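Local structure of malonyl-CoA-[acyl-carrier-protein] transacylase (Coxiella burnetii, 3TQE) at residues Ala76-Trp81 / Gly86-Val91; Thr171-His176 / Asp181-Met186. The protein probably transfers the malonyl group from malonyl-CoA to holo-acyl-carrier protein, giving malonyl-ACP and free CoA, a step that supplies fatty acid synthesis. One frame throughout, in Å; residues are numbered along the deposited sequence. Where two conformers were deposited one is given.

Contact 1: Ala76-Trp81 / Gly86-Val91. With EDO (1,2-ethanediol), chain D.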
# COMPACT_ATOMS: atom_id res chain seq x y z
N ALA A 76 -9.22 -6.00 8.55
CA ALA A 76 -10.63 -6.39 8.74
C ALA A 76 -11.12 -7.23 7.59
O ALA A 76 -11.82 -8.23 7.80
CB ALA A 76 -11.49 -5.15 8.92
N ILE A 77 -10.78 -6.83 6.38
CA ILE A 77 -11.22 -7.59 5.20
C ILE A 77 -10.56 -8.94 5.16
O ILE A 77 -11.21 -9.95 4.87
CB ILE A 77 -11.00 -6.80 3.92
CG1 ILE A 77 -12.01 -5.64 3.89
CG2 ILE A 77 -11.11 -7.70 2.68
CD1 ILE A 77 -11.73 -4.61 2.85
N PHE A 78 -9.28 -9.01 5.48
CA PHE A 78 -8.65 -10.31 5.58
C PHE A 78 -9.33 -11.21 6.56
O PHE A 78 -9.52 -12.40 6.32
CB PHE A 78 -7.20 -10.13 5.95
CG PHE A 78 -6.46 -11.41 6.06
CD1 PHE A 78 -5.99 -12.02 4.94
CD2 PHE A 78 -6.26 -12.01 7.28
CE1 PHE A 78 -5.32 -13.22 5.03
CE2 PHE A 78 -5.57 -13.20 7.37
CZ PHE A 78 -5.13 -13.78 6.25
N ARG A 79 -9.71 -10.65 7.70
CA ARG A 79 -10.36 -11.45 8.71
C ARG A 79 -11.73 -11.92 8.27
O ARG A 79 -12.16 -13.00 8.65
CB ARG A 79 -10.46 -10.65 9.97
CG ARG A 79 -9.13 -10.47 10.66
CD ARG A 79 -9.20 -9.62 11.87
NE ARG A 79 -7.93 -9.63 12.55
CZ ARG A 79 -7.72 -9.00 13.70
NH1 ARG A 79 -8.69 -8.29 14.27
NH2 ARG A 79 -6.53 -9.10 14.29
N CYS A 80 -12.41 -11.11 7.49
CA CYS A 80 -13.70 -11.52 6.92
C CYS A 80 -13.51 -12.65 5.90
O CYS A 80 -14.26 -13.59 5.87
CB CYS A 80 -14.39 -10.36 6.25
SG CYS A 80 -15.04 -9.16 7.40
N TRP A 81 -12.50 -12.54 5.06
CA TRP A 81 -12.14 -13.62 4.14
C TRP A 81 -11.95 -14.90 4.90
O TRP A 81 -12.52 -15.93 4.52
CB TRP A 81 -10.85 -13.26 3.42
CG TRP A 81 -10.25 -14.33 2.60
CD1 TRP A 81 -9.32 -15.19 2.98
CD2 TRP A 81 -10.56 -14.63 1.25
NE1 TRP A 81 -8.98 -16.02 1.96
CE2 TRP A 81 -9.73 -15.70 0.87
CE3 TRP A 81 -11.37 -14.06 0.29
CZ2 TRP A 81 -9.73 -16.22 -0.39
CZ3 TRP A 81 -11.37 -14.58 -0.96
CH2 TRP A 81 -10.54 -15.63 -1.29
N GLY A 86 -12.31 -18.55 3.56
CA GLY A 86 -11.31 -18.36 2.55
C GLY A 86 -9.98 -18.98 2.95
O GLY A 86 -9.54 -18.89 4.09
N PRO A 87 -9.32 -19.61 1.99
CA PRO A 87 -8.04 -20.24 2.21
C PRO A 87 -6.91 -19.22 2.18
O PRO A 87 -7.11 -18.07 1.81
CB PRO A 87 -7.96 -21.20 1.04
CG PRO A 87 -8.63 -20.53 -0.03
CD PRO A 87 -9.80 -19.83 0.62
N LYS A 88 -5.72 -19.68 2.53
CA LYS A 88 -4.57 -18.78 2.54
C LYS A 88 -4.13 -18.53 1.12
O LYS A 88 -4.06 -19.43 0.30
CB LYS A 88 -3.39 -19.37 3.31
CG LYS A 88 -3.67 -19.67 4.73
CD LYS A 88 -3.79 -18.43 5.56
CE LYS A 88 -3.81 -18.81 7.03
NZ LYS A 88 -4.00 -17.68 7.94
N PRO A 89 -3.75 -17.28 0.82
CA PRO A 89 -3.17 -17.03 -0.48
C PRO A 89 -1.79 -17.67 -0.57
O PRO A 89 -1.16 -17.98 0.43
CB PRO A 89 -3.02 -15.51 -0.50
CG PRO A 89 -2.95 -15.15 0.85
CD PRO A 89 -3.80 -16.07 1.65
N GLN A 90 -1.31 -17.80 -1.79
CA GLN A 90 0.02 -18.31 -2.03
C GLN A 90 1.09 -17.28 -1.77
O GLN A 90 2.21 -17.62 -1.44
CB GLN A 90 0.13 -18.81 -3.45
CG GLN A 90 -0.47 -20.20 -3.58
CD GLN A 90 -1.92 -20.29 -3.20
OE1 GLN A 90 -2.77 -19.77 -3.90
NE2 GLN A 90 -2.21 -20.94 -2.08
N VAL A 91 0.73 -16.01 -1.95
CA VAL A 91 1.65 -14.92 -1.75
C VAL A 91 0.85 -13.67 -1.44
O VAL A 91 -0.33 -13.56 -1.79
CB VAL A 91 2.56 -14.77 -3.00
CG1 VAL A 91 1.73 -14.37 -4.19
CG2 VAL A 91 3.74 -13.84 -2.78
C1 EDO D . -4.74 -11.01 11.01
O1 EDO D . -6.06 -11.37 11.39
C2 EDO D . -3.81 -11.24 12.19
O2 EDO D . -4.31 -10.59 13.37
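F78 brings its ring edge near the tip of K88, where helix 63-83 gives way to the loop that leads into strand 91-94, the returning half of a beta-alpha-beta crossover in the large alpha/beta domain. F78 CZ lies 4.4 Å from K88 NZ, and because the ammonium sits close to the ring plane this is an edge approach. The charge of K88 is instead answered by a salt bridge to E82. The next residue, R79, points to a different side of the helix; extended from CG to NE, it grips a 1,2-ethanediol, most likely a crystallisation additive: R79 NE is 2.8 Å from O1 and R79 NH2 2.8 Å from O2. R79 NH1 turns to T36 and Q39 of helix 31-44.

W81 carries most of the contact. With CG anti to the backbone N (chi1 172°), its indole is directed at the returning loop, one face to G86 and its N-H edge to P87. G86 N donates a hydrogen bond to W81 O at 2.8 Å. G86 CA lies over the five-membered ring, 3.6 Å from its centroid and 22° off the normal, a CH-pi contact. F10 of strand 9-12 meets the indole edge-to-face. P87 CD touches W81 CZ2 at 3.7 Å, while P87 O lies in the indole plane and takes a nearly straight hydrogen bond (171°) from W81 NE1, 2.8 Å long.

Contact 2: Thr171-His176 / Asp181-Met186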
# COMPACT_ATOMS: atom_id res chain seq x y z
N THR A 171 3.88 6.05 -13.39
CA THR A 171 4.90 6.18 -12.37
C THR A 171 4.56 7.41 -11.58
O THR A 171 4.21 8.42 -12.16
CB THR A 171 6.32 6.32 -13.00
OG1 THR A 171 6.66 5.14 -13.75
CG2 THR A 171 7.41 6.57 -11.95
N VAL A 172 4.72 7.35 -10.27
CA VAL A 172 4.64 8.53 -9.40
C VAL A 172 6.04 8.93 -9.02
O VAL A 172 6.86 8.09 -8.69
CB VAL A 172 3.82 8.25 -8.14
CG1 VAL A 172 3.76 9.46 -7.25
CG2 VAL A 172 2.41 7.77 -8.52
N ILE A 173 6.32 10.22 -9.16
CA ILE A 173 7.57 10.80 -8.72
C ILE A 173 7.36 11.58 -7.43
O ILE A 173 6.26 11.96 -7.09
CB ILE A 173 8.20 11.69 -9.81
CG1 ILE A 173 7.34 12.91 -10.13
CG2 ILE A 173 8.47 10.83 -11.05
CD1 ILE A 173 8.04 13.99 -11.03
N SER A 174 8.44 11.79 -6.72
CA SER A 174 8.42 12.41 -5.42
C SER A 174 9.66 13.26 -5.24
O SER A 174 10.70 12.93 -5.77
CB SER A 174 8.42 11.30 -4.38
OG SER A 174 8.21 11.84 -3.12
N GLY A 175 9.54 14.31 -4.45
CA GLY A 175 10.70 15.09 -4.07
C GLY A 175 10.31 16.49 -3.66
O GLY A 175 9.20 16.74 -3.19
N HIS A 176 11.23 17.40 -3.85
CA HIS A 176 10.93 18.78 -3.59
C HIS A 176 9.87 19.29 -4.52
O HIS A 176 9.87 18.94 -5.70
CB HIS A 176 12.17 19.63 -3.76
CG HIS A 176 13.17 19.41 -2.69
ND1 HIS A 176 14.38 18.78 -2.91
CD2 HIS A 176 13.14 19.74 -1.38
CE1 HIS A 176 15.05 18.74 -1.78
NE2 HIS A 176 14.33 19.33 -0.84
N ASP A 181 7.48 19.78 -9.91
CA ASP A 181 6.78 20.54 -10.93
C ASP A 181 7.62 20.64 -12.20
O ASP A 181 7.10 20.52 -13.30
CB ASP A 181 6.39 21.91 -10.41
CG ASP A 181 5.22 21.87 -9.47
OD1 ASP A 181 4.49 20.86 -9.45
OD2 ASP A 181 4.98 22.90 -8.76
N ARG A 182 8.92 20.87 -12.06
CA ARG A 182 9.80 20.94 -13.22
C ARG A 182 9.82 19.63 -13.98
O ARG A 182 9.77 19.62 -15.18
CB ARG A 182 11.22 21.33 -12.83
CG ARG A 182 11.38 22.75 -12.36
CD ARG A 182 12.84 23.13 -12.24
NE ARG A 182 13.63 22.32 -11.33
CZ ARG A 182 13.75 22.51 -10.02
NH1 ARG A 182 13.11 23.47 -9.37
NH2 ARG A 182 14.53 21.69 -9.34
N ALA A 183 9.88 18.54 -13.24
CA ALA A 183 9.91 17.22 -13.84
C ALA A 183 8.61 16.91 -14.54
O ALA A 183 8.61 16.32 -15.64
CB ALA A 183 10.18 16.18 -12.77
N LEU A 184 7.49 17.25 -13.92
CA LEU A 184 6.21 16.99 -14.55
C LEU A 184 6.09 17.78 -15.83
O LEU A 184 5.59 17.29 -16.84
CB LEU A 184 5.07 17.34 -13.61
CG LEU A 184 4.92 16.49 -12.37
CD1 LEU A 184 3.85 17.07 -11.45
CD2 LEU A 184 4.69 15.01 -12.70
N ASN A 185 6.56 19.02 -15.80
CA ASN A 185 6.48 19.81 -17.01
C ASN A 185 7.35 19.23 -18.12
O ASN A 185 6.93 19.17 -19.27
CB ASN A 185 6.84 21.26 -16.70
CG ASN A 185 6.31 22.19 -17.73
OD1 ASN A 185 5.11 22.26 -17.98
ND2 ASN A 185 7.18 22.90 -18.33
N MSE A 186 8.54 18.75 -17.77
CA MSE A 186 9.39 18.08 -18.75
C MSE A 186 8.74 16.82 -19.26
O MSE A 186 8.86 16.49 -20.43
CB MSE A 186 10.72 17.72 -18.16
CG MSE A 186 11.60 18.82 -17.93
SE MSE A 186 13.34 18.17 -17.42
CE MSE A 186 13.98 19.85 -16.87
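I173 places CG1 between its backbone N and carbonyl carbon (chi1 65°) and then runs on extended to CD1 (chi2 169°), so that this single methyl meets both A183 and L184 of the facing helix. L184 does its share with CG anti to its carbonyl carbon and a CD2 branch that comes back toward the strand. The two segments belong to the ferredoxin-like subdomain of the acyltransferase: strands 134-140, 160-167, 170-174 and 194-197 and helices 144-155 and 177-189 follow one another in beta-alpha-beta-beta-alpha-beta order, and strand 170-174 runs centrally, between 134-140 and 160-167. The contact therefore packs the second helix on the inner part of the sheet.

The backbones stay well separated, 8.5 Å between I173 CA and A183 CA at their nearest, and side chains bridge the gap. A183, with only a CB, lets the strand residue come close to the helix. At G175 the chain turns a corner in a backbone conformation that would press a CB against the preceding carbonyl O; H176 then takes the N-cap position of helix 177-189. Around I173, I147 of helix 144-155 and V160 and I139 of the neighbouring strands add further apolar cover. The predicted active-site residue H205 has its side chain about 9 Å from that of I173, so the contact is near that site without forming part of it.

At the centre, I173 CD1 sits 3.5 Å from A183 CB and 3.9 Å from L184 CD2. The angle A183 CB - I173 CD1 - L184 CD2 is 99°, and A183 CB and L184 CD2 remain 5.6 Å apart, with the isoleucine methyl resting in the notch between them.

How the contacts relate
From the N terminus, the chain first meets contact 1, which closes a short loop as helix 63-83 ends and the backbone returns toward strand 91-94 of the parallel sheet. S96, the predicted active-site serine, follows in a probable nucleophile elbow just beyond that strand. Contact 2 comes later and closes another short loop, from strand 170-174 into helix 177-189. The two run in series, neither nested nor crossed. The centres of contact 1 and contact 2 are about 36 Å apart on opposite sides of the chain's centre, with nearest atoms about 22 Å apart. Contact 1 thus ties together parts of the large alpha/beta domain, contact 2 parts of the ferredoxin-like subdomain.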